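Local coordinates for protein glutathione S-transferase (PDB 3AY8) that probably transfers glutathione to electrophilic compounds, working as a homodimeric cytosolic enzyme of the silkworm Bombyx mori, at residues 99-110 with 133-144. Numbering follows the deposited sequence.
Sequences RLYFDSASLYVK and DLNSTLSFLNQF
Lys110 NZ is gripped three times by helix 128-147: it donates to Thr137 OG1 at 2.7 Å, to Asp133 OD1 at 2.9 Å in a salt bridge, and to the backbone Asp133 O at 3.2 Å. The lysine chain runs extended past CG, and its ammonium meets the Asp133 carboxylate from above the plane. Cut back to an alanine, this residue would probably leave the Asp133 carboxylate without the lysine's charge and Thr137 OG1 without this donor. Thr137 also works as a knob among Lys110, Ser106, Phe102 and Leu107; with CG2 anti to its backbone N, that methyl reaches Phe102 CZ at 3.5 Å. The Phe102 ring in turn fits among Thr137, Phe140, Leu141 and Phe144, whose edge points at its face in a T-shaped pair, planes 75° apart. Arg99, bent at chi2 (-55°), lays its guanidinium flat on a face of Phe144, Arg99 CZ 3.9 Å from the centroid of the Phe144 ring, while its NE hydrogen-bonds to Val151 O. Beside these rings, Leu107 CD1 packs on Leu138 CD2 at 3.8 Å. Thus two helices of the all-helical GST C-terminal domain, 135° apart in direction, share a greasy, aromatic middle closed by a cation at each end: one paired with a carboxylate, the other spread over a ring.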
ATOM      1  N   ARG A  99      -0.967   0.388   9.596  1.00 23.70           N
ATOM      2  CA  ARG A  99      -1.584  -0.920   9.363  1.00 23.84           C
ATOM      3  C   ARG A  99      -2.247  -0.999   7.979  1.00 23.34           C
ATOM      4  O   ARG A  99      -2.241  -2.057   7.355  1.00 22.93           O
ATOM      5  CB  ARG A  99      -2.612  -1.286  10.458  1.00 24.18           C
ATOM      6  CG  ARG A  99      -2.117  -1.158  11.893  1.00 26.98           C
ATOM      7  CD  ARG A  99      -0.858  -1.928  12.219  1.00 29.89           C
ATOM      8  NE  ARG A  99      -0.803  -2.227  13.654  1.00 32.99           N
ATOM      9  CZ  ARG A  99       0.283  -2.154  14.420  1.00 33.39           C
ATOM     10  NH1 ARG A  99       1.442  -1.778  13.919  1.00 33.88           N
ATOM     11  NH2 ARG A  99       0.203  -2.468  15.705  1.00 35.12           N
ATOM     12  N   LEU A 100      -2.819   0.112   7.519  1.00 22.92           N
ATOM     13  CA  LEU A 100      -3.406   0.171   6.173  1.00 22.82           C
ATOM     14  C   LEU A 100      -2.345  -0.041   5.110  1.00 22.62           C
ATOM     15  O   LEU A 100      -2.556  -0.820   4.185  1.00 22.58           O
ATOM     16  CB  LEU A 100      -4.170   1.489   5.935  1.00 22.01           C
ATOM     17  CG  LEU A 100      -5.487   1.641   6.719  1.00 23.40           C
ATOM     18  CD1 LEU A 100      -6.011   3.094   6.675  1.00 22.73           C
ATOM     19  CD2 LEU A 100      -6.557   0.651   6.209  1.00 23.43           C
ATOM     20  N   TYR A 101      -1.200   0.631   5.243  1.00 22.79           N
ATOM     21  CA  TYR A 101      -0.107   0.426   4.291  1.00 23.07           C
ATOM     22  C   TYR A 101       0.466  -0.976   4.391  1.00 23.39           C
ATOM     23  O   TYR A 101       0.823  -1.557   3.382  1.00 23.79           O
ATOM     24  CB  TYR A 101       0.996   1.500   4.410  1.00 22.95           C
ATOM     25  CG  TYR A 101       0.539   2.825   3.835  1.00 23.26           C
ATOM     26  CD1 TYR A 101       0.372   2.998   2.456  1.00 21.31           C
ATOM     27  CD2 TYR A 101       0.232   3.890   4.674  1.00 22.96           C
ATOM     28  CE1 TYR A 101      -0.077   4.220   1.937  1.00 22.77           C
ATOM     29  CE2 TYR A 101      -0.219   5.093   4.165  1.00 21.60           C
ATOM     30  CZ  TYR A 101      -0.373   5.254   2.805  1.00 23.24           C
ATOM     31  OH  TYR A 101      -0.823   6.469   2.335  1.00 25.38           O
ATOM     32  N   PHE A 102       0.508  -1.532   5.601  1.00 24.43           N
ATOM     33  CA  PHE A 102       0.845  -2.954   5.775  1.00 25.10           C
ATOM     34  C   PHE A 102      -0.125  -3.860   5.000  1.00 24.92           C
ATOM     35  O   PHE A 102       0.306  -4.787   4.322  1.00 25.88           O
ATOM     36  CB  PHE A 102       0.904  -3.296   7.270  1.00 25.08           C
ATOM     37  CG  PHE A 102       0.964  -4.768   7.568  1.00 27.46           C
ATOM     38  CD1 PHE A 102       2.192  -5.433   7.632  1.00 27.35           C
ATOM     39  CD2 PHE A 102      -0.204  -5.490   7.799  1.00 27.51           C
ATOM     40  CE1 PHE A 102       2.239  -6.797   7.914  1.00 29.35           C
ATOM     41  CE2 PHE A 102      -0.158  -6.869   8.095  1.00 29.23           C
ATOM     42  CZ  PHE A 102       1.055  -7.512   8.159  1.00 27.74           C
ATOM     43  N   ASP A 103      -1.432  -3.585   5.084  1.00 24.45           N
ATOM     44  CA  ASP A 103      -2.418  -4.332   4.305  1.00 23.88           C
ATOM     45  C   ASP A 103      -2.112  -4.239   2.792  1.00 23.73           C
ATOM     46  O   ASP A 103      -2.114  -5.247   2.084  1.00 23.44           O
ATOM     47  CB  ASP A 103      -3.846  -3.819   4.573  1.00 23.86           C
ATOM     48  CG  ASP A 103      -4.901  -4.646   3.865  1.00 24.62           C
ATOM     49  OD1 ASP A 103      -4.988  -5.864   4.141  1.00 24.41           O
ATOM     50  OD2 ASP A 103      -5.638  -4.096   3.023  1.00 26.29           O
ATOM     51  N   SER A 104      -1.840  -3.022   2.321  1.00 23.20           N
ATOM     52  CA  SER A 104      -1.699  -2.749   0.893  1.00 23.48           C
ATOM     53  C   SER A 104      -0.366  -3.198   0.312  1.00 23.20           C
ATOM     54  O   SER A 104      -0.320  -3.627  -0.839  1.00 24.09           O
ATOM     55  CB  SER A 104      -1.886  -1.248   0.620  1.00 23.30           C
ATOM     56  OG  SER A 104      -0.750  -0.513   1.041  1.00 24.20           O
ATOM     57  N   ALA A 105       0.710  -3.082   1.096  1.00 23.22           N
ATOM     58  CA  ALA A 105       2.070  -3.358   0.605  1.00 23.88           C
ATOM     59  C   ALA A 105       2.594  -4.759   0.915  1.00 24.22           C
ATOM     60  O   ALA A 105       3.540  -5.219   0.264  1.00 24.44           O
ATOM     61  CB  ALA A 105       3.058  -2.310   1.148  1.00 23.25           C
ATOM     62  N   SER A 106       2.030  -5.416   1.931  1.00 23.63           N
ATOM     63  CA  SER A 106       2.544  -6.732   2.360  1.00 24.23           C
ATOM     64  C   SER A 106       1.468  -7.809   2.329  1.00 23.89           C
ATOM     65  O   SER A 106       1.628  -8.834   1.674  1.00 24.53           O
ATOM     66  CB  SER A 106       3.133  -6.663   3.787  1.00 23.89           C
ATOM     67  OG  SER A 106       4.240  -5.796   3.823  1.00 25.66           O
ATOM     68  N   LEU A 107       0.370  -7.565   3.032  1.00 23.34           N
ATOM     69  CA  LEU A 107      -0.631  -8.608   3.226  1.00 23.44           C
ATOM     70  C   LEU A 107      -1.366  -8.969   1.942  1.00 23.37           C
ATOM     71  O   LEU A 107      -1.268 -10.107   1.471  1.00 23.05           O
ATOM     72  CB  LEU A 107      -1.598  -8.261   4.365  1.00 22.83           C
ATOM     73  CG  LEU A 107      -2.698  -9.280   4.732  1.00 23.50           C
ATOM     74  CD1 LEU A 107      -2.153 -10.677   5.059  1.00 23.18           C
ATOM     75  CD2 LEU A 107      -3.512  -8.764   5.884  1.00 21.73           C
ATOM     76  N   TYR A 108      -2.114  -8.030   1.380  1.00 23.43           N
ATOM     77  CA  TYR A 108      -2.934  -8.392   0.234  1.00 23.95           C
ATOM     78  C   TYR A 108      -2.080  -8.689  -0.991  1.00 23.95           C
ATOM     79  O   TYR A 108      -2.459  -9.504  -1.828  1.00 24.08           O
ATOM     80  CB  TYR A 108      -4.039  -7.370  -0.093  1.00 24.89           C
ATOM     81  CG  TYR A 108      -5.010  -7.983  -1.098  1.00 27.45           C
ATOM     82  CD1 TYR A 108      -5.865  -9.018  -0.703  1.00 29.45           C
ATOM     83  CD2 TYR A 108      -4.994  -7.615  -2.448  1.00 30.08           C
ATOM     84  CE1 TYR A 108      -6.729  -9.628  -1.599  1.00 31.48           C
ATOM     85  CE2 TYR A 108      -5.864  -8.235  -3.380  1.00 30.94           C
ATOM     86  CZ  TYR A 108      -6.725  -9.239  -2.929  1.00 33.31           C
ATOM     87  OH  TYR A 108      -7.597  -9.873  -3.789  1.00 36.91           O
ATOM     88  N   VAL A 109      -0.933  -8.023  -1.080  1.00 23.63           N
ATOM     89  CA  VAL A 109       0.054  -8.264  -2.125  1.00 25.15           C
ATOM     90  C   VAL A 109       0.474  -9.748  -2.180  1.00 24.49           C
ATOM     91  O   VAL A 109       0.578 -10.332  -3.257  1.00 24.57           O
ATOM     92  CB  VAL A 109       1.308  -7.357  -1.897  1.00 25.00           C
ATOM     93  CG1 VAL A 109       2.549  -7.906  -2.617  1.00 27.62           C
ATOM     94  CG2 VAL A 109       1.003  -5.950  -2.344  1.00 26.60           C
ATOM     95  N   LYS A 110       0.700 -10.341  -1.014  1.00 24.27           N
ATOM     96  CA  LYS A 110       1.173 -11.723  -0.927  1.00 24.71           C
ATOM     97  C   LYS A 110       0.046 -12.751  -1.091  1.00 24.63           C
ATOM     98  O   LYS A 110       0.274 -13.849  -1.582  1.00 24.79           O
ATOM     99  CB  LYS A 110       1.933 -11.929   0.380  1.00 24.80           C
ATOM    100  CG  LYS A 110       3.303 -11.239   0.374  1.00 25.62           C
ATOM    101  CD  LYS A 110       3.995 -11.347   1.725  1.00 27.51           C
ATOM    102  CE  LYS A 110       5.181 -10.351   1.804  1.00 27.21           C
ATOM    103  NZ  LYS A 110       6.029 -10.723   2.967  1.00 29.54           N
ATOM    104  N   ASP A 133       6.443 -16.616   2.186  1.00 26.49           N
ATOM    105  CA  ASP A 133       6.407 -15.155   2.118  1.00 26.59           C
ATOM    106  C   ASP A 133       5.163 -14.629   2.834  1.00 26.47           C
ATOM    107  O   ASP A 133       5.265 -13.745   3.684  1.00 26.50           O
ATOM    108  CB  ASP A 133       6.435 -14.697   0.657  1.00 26.80           C
ATOM    109  CG  ASP A 133       6.926 -13.256   0.493  1.00 28.62           C
ATOM    110  OD1 ASP A 133       7.498 -12.677   1.451  1.00 29.13           O
ATOM    111  OD2 ASP A 133       6.713 -12.699  -0.604  1.00 29.21           O
ATOM    112  N   LEU A 134       4.001 -15.202   2.517  1.00 25.55           N
ATOM    113  CA  LEU A 134       2.770 -14.817   3.181  1.00 25.97           C
ATOM    114  C   LEU A 134       2.824 -15.110   4.689  1.00 25.67           C
ATOM    115  O   LEU A 134       2.434 -14.279   5.489  1.00 25.51           O
ATOM    116  CB  LEU A 134       1.538 -15.492   2.548  1.00 25.33           C
ATOM    117  CG  LEU A 134       0.192 -15.198   3.238  1.00 25.89           C
ATOM    118  CD1 LEU A 134      -0.121 -13.688   3.348  1.00 26.65           C
ATOM    119  CD2 LEU A 134      -0.966 -15.940   2.556  1.00 25.43           C
ATOM    120  N   ASN A 135       3.306 -16.293   5.057  1.00 26.09           N
ATOM    121  CA  ASN A 135       3.413 -16.668   6.469  1.00 26.15           C
ATOM    122  C   ASN A 135       4.297 -15.726   7.291  1.00 26.38           C
ATOM    123  O   ASN A 135       3.993 -15.442   8.443  1.00 26.13           O
ATOM    124  CB  ASN A 135       3.833 -18.144   6.606  1.00 25.98           C
ATOM    125  CG  ASN A 135       2.648 -19.106   6.478  1.00 26.21           C
ATOM    126  OD1 ASN A 135       2.805 -20.278   6.107  1.00 28.46           O
ATOM    127  ND2 ASN A 135       1.462 -18.621   6.793  1.00 23.67           N
ATOM    128  N   SER A 136       5.358 -15.191   6.680  1.00 26.70           N
ATOM    129  CA  SER A 136       6.180 -14.181   7.338  1.00 27.41           C
ATOM    130  C   SER A 136       5.389 -12.885   7.633  1.00 27.60           C
ATOM    131  O   SER A 136       5.556 -12.251   8.698  1.00 27.62           O
ATOM    132  CB  SER A 136       7.414 -13.878   6.477  1.00 28.02           C
ATOM    133  OG  SER A 136       8.039 -12.686   6.921  1.00 32.58           O
ATOM    134  N   THR A 137       4.528 -12.502   6.690  1.00 26.64           N
ATOM    135  CA  THR A 137       3.652 -11.342   6.877  1.00 25.97           C
ATOM    136  C   THR A 137       2.567 -11.642   7.904  1.00 25.81           C
ATOM    137  O   THR A 137       2.258 -10.797   8.748  1.00 24.97           O
ATOM    138  CB  THR A 137       3.082 -10.854   5.528  1.00 26.05           C
ATOM    139  OG1 THR A 137       4.149 -10.224   4.812  1.00 25.90           O
ATOM    140  CG2 THR A 137       1.944  -9.824   5.732  1.00 24.78           C
ATOM    141  N   LEU A 138       2.029 -12.867   7.878  1.00 25.58           N
ATOM    142  CA  LEU A 138       1.072 -13.261   8.927  1.00 25.39           C
ATOM    143  C   LEU A 138       1.676 -13.208  10.328  1.00 25.51           C
ATOM    144  O   LEU A 138       0.999 -12.857  11.297  1.00 24.77           O
ATOM    145  CB  LEU A 138       0.480 -14.653   8.653  1.00 24.86           C
ATOM    146  CG  LEU A 138      -0.355 -14.791   7.367  1.00 24.66           C
ATOM    147  CD1 LEU A 138      -1.022 -16.163   7.306  1.00 23.50           C
ATOM    148  CD2 LEU A 138      -1.391 -13.655   7.252  1.00 21.74           C
ATOM    149  N   SER A 139       2.949 -13.580  10.436  1.00 25.99           N
ATOM    150  CA  SER A 139       3.627 -13.575  11.727  1.00 26.34           C
ATOM    151  C   SER A 139       3.699 -12.170  12.325  1.00 25.87           C
ATOM    152  O   SER A 139       3.510 -11.991  13.521  1.00 25.03           O
ATOM    153  CB  SER A 139       5.029 -14.188  11.601  1.00 26.41           C
ATOM    154  OG  SER A 139       5.669 -14.160  12.861  1.00 27.95           O
ATOM    155  N   PHE A 140       3.962 -11.186  11.469  1.00 26.72           N
ATOM    156  CA  PHE A 140       3.968  -9.775  11.839  1.00 27.67           C
ATOM    157  C   PHE A 140       2.586  -9.334  12.311  1.00 26.73           C
ATOM    158  O   PHE A 140       2.465  -8.674  13.338  1.00 26.55           O
ATOM    159  CB  PHE A 140       4.392  -8.929  10.646  1.00 28.93           C
ATOM    160  CG  PHE A 140       5.771  -8.373  10.750  1.00 34.52           C
ATOM    161  CD1 PHE A 140       5.962  -7.028  11.048  1.00 39.39           C
ATOM    162  CD2 PHE A 140       6.883  -9.184  10.539  1.00 40.09           C
ATOM    163  CE1 PHE A 140       7.248  -6.494  11.141  1.00 42.89           C
ATOM    164  CE2 PHE A 140       8.176  -8.663  10.631  1.00 41.99           C
ATOM    165  CZ  PHE A 140       8.359  -7.317  10.925  1.00 43.03           C
ATOM    166  N   LEU A 141       1.551  -9.710  11.558  1.00 25.87           N
ATOM    167  CA  LEU A 141       0.171  -9.408  11.945  1.00 25.76           C
ATOM    168  C   LEU A 141      -0.133 -10.041  13.305  1.00 25.77           C
ATOM    169  O   LEU A 141      -0.754  -9.425  14.153  1.00 25.22           O
ATOM    170  CB  LEU A 141      -0.828  -9.919  10.897  1.00 24.47           C
ATOM    171  CG  LEU A 141      -2.323  -9.739  11.228  1.00 25.29           C
ATOM    172  CD1 LEU A 141      -2.691  -8.255  11.604  1.00 21.22           C
ATOM    173  CD2 LEU A 141      -3.218 -10.263  10.089  1.00 23.18           C
ATOM    174  N   ASN A 142       0.298 -11.281  13.485  1.00 26.44           N
ATOM    175  CA  ASN A 142       0.090 -11.983  14.741  1.00 27.93           C
ATOM    176  C   ASN A 142       0.698 -11.216  15.928  1.00 27.97           C
ATOM    177  O   ASN A 142       0.114 -11.188  17.008  1.00 28.39           O
ATOM    178  CB  ASN A 142       0.637 -13.406  14.668  1.00 27.33           C
ATOM    179  CG  ASN A 142       0.339 -14.204  15.936  1.00 28.74           C
ATOM    180  OD1 ASN A 142      -0.815 -14.469  16.267  1.00 28.76           O
ATOM    181  ND2 ASN A 142       1.381 -14.582  16.645  1.00 26.83           N
ATOM    182  N   GLN A 143       1.849 -10.583  15.701  1.00 28.93           N
ATOM    183  CA  GLN A 143       2.498  -9.712  16.699  1.00 30.10           C
ATOM    184  C   GLN A 143       1.742  -8.407  16.968  1.00 30.36           C
ATOM    185  O   GLN A 143       1.590  -8.021  18.138  1.00 30.03           O
ATOM    186  CB  GLN A 143       3.966  -9.418  16.344  1.00 30.28           C
ATOM    187  CG  GLN A 143       4.896 -10.628  16.503  1.00 33.45           C
ATOM    188  CD  GLN A 143       4.730 -11.329  17.856  1.00 37.26           C
ATOM    189  OE1 GLN A 143       4.881 -10.717  18.913  1.00 39.69           O
ATOM    190  NE2 GLN A 143       4.406 -12.608  17.819  1.00 38.57           N
ATOM    191  N   PHE A 144       1.258  -7.737  15.916  1.00 30.24           N
ATOM    192  CA  PHE A 144       0.397  -6.546  16.109  1.00 30.84           C
ATOM    193  C   PHE A 144      -0.699  -6.865  17.125  1.00 30.95           C
ATOM    194  O   PHE A 144      -0.979  -6.076  18.029  1.00 31.18           O
ATOM    195  CB  PHE A 144      -0.295  -6.091  14.805  1.00 31.05           C
ATOM    196  CG  PHE A 144       0.642  -5.730  13.682  1.00 31.44           C
ATOM    197  CD1 PHE A 144       1.958  -5.332  13.926  1.00 33.72           C
ATOM    198  CD2 PHE A 144       0.185  -5.746  12.375  1.00 32.01           C
ATOM    199  CE1 PHE A 144       2.813  -5.003  12.860  1.00 34.60           C
ATOM    200  CE2 PHE A 144       1.016  -5.408  11.318  1.00 31.56           C
ATOM    201  CZ  PHE A 144       2.330  -5.048  11.556  1.00 32.73           C
TER
HETATM  202  O   HOH W   1      -1.099  -3.405  17.978  1.00 48.92           O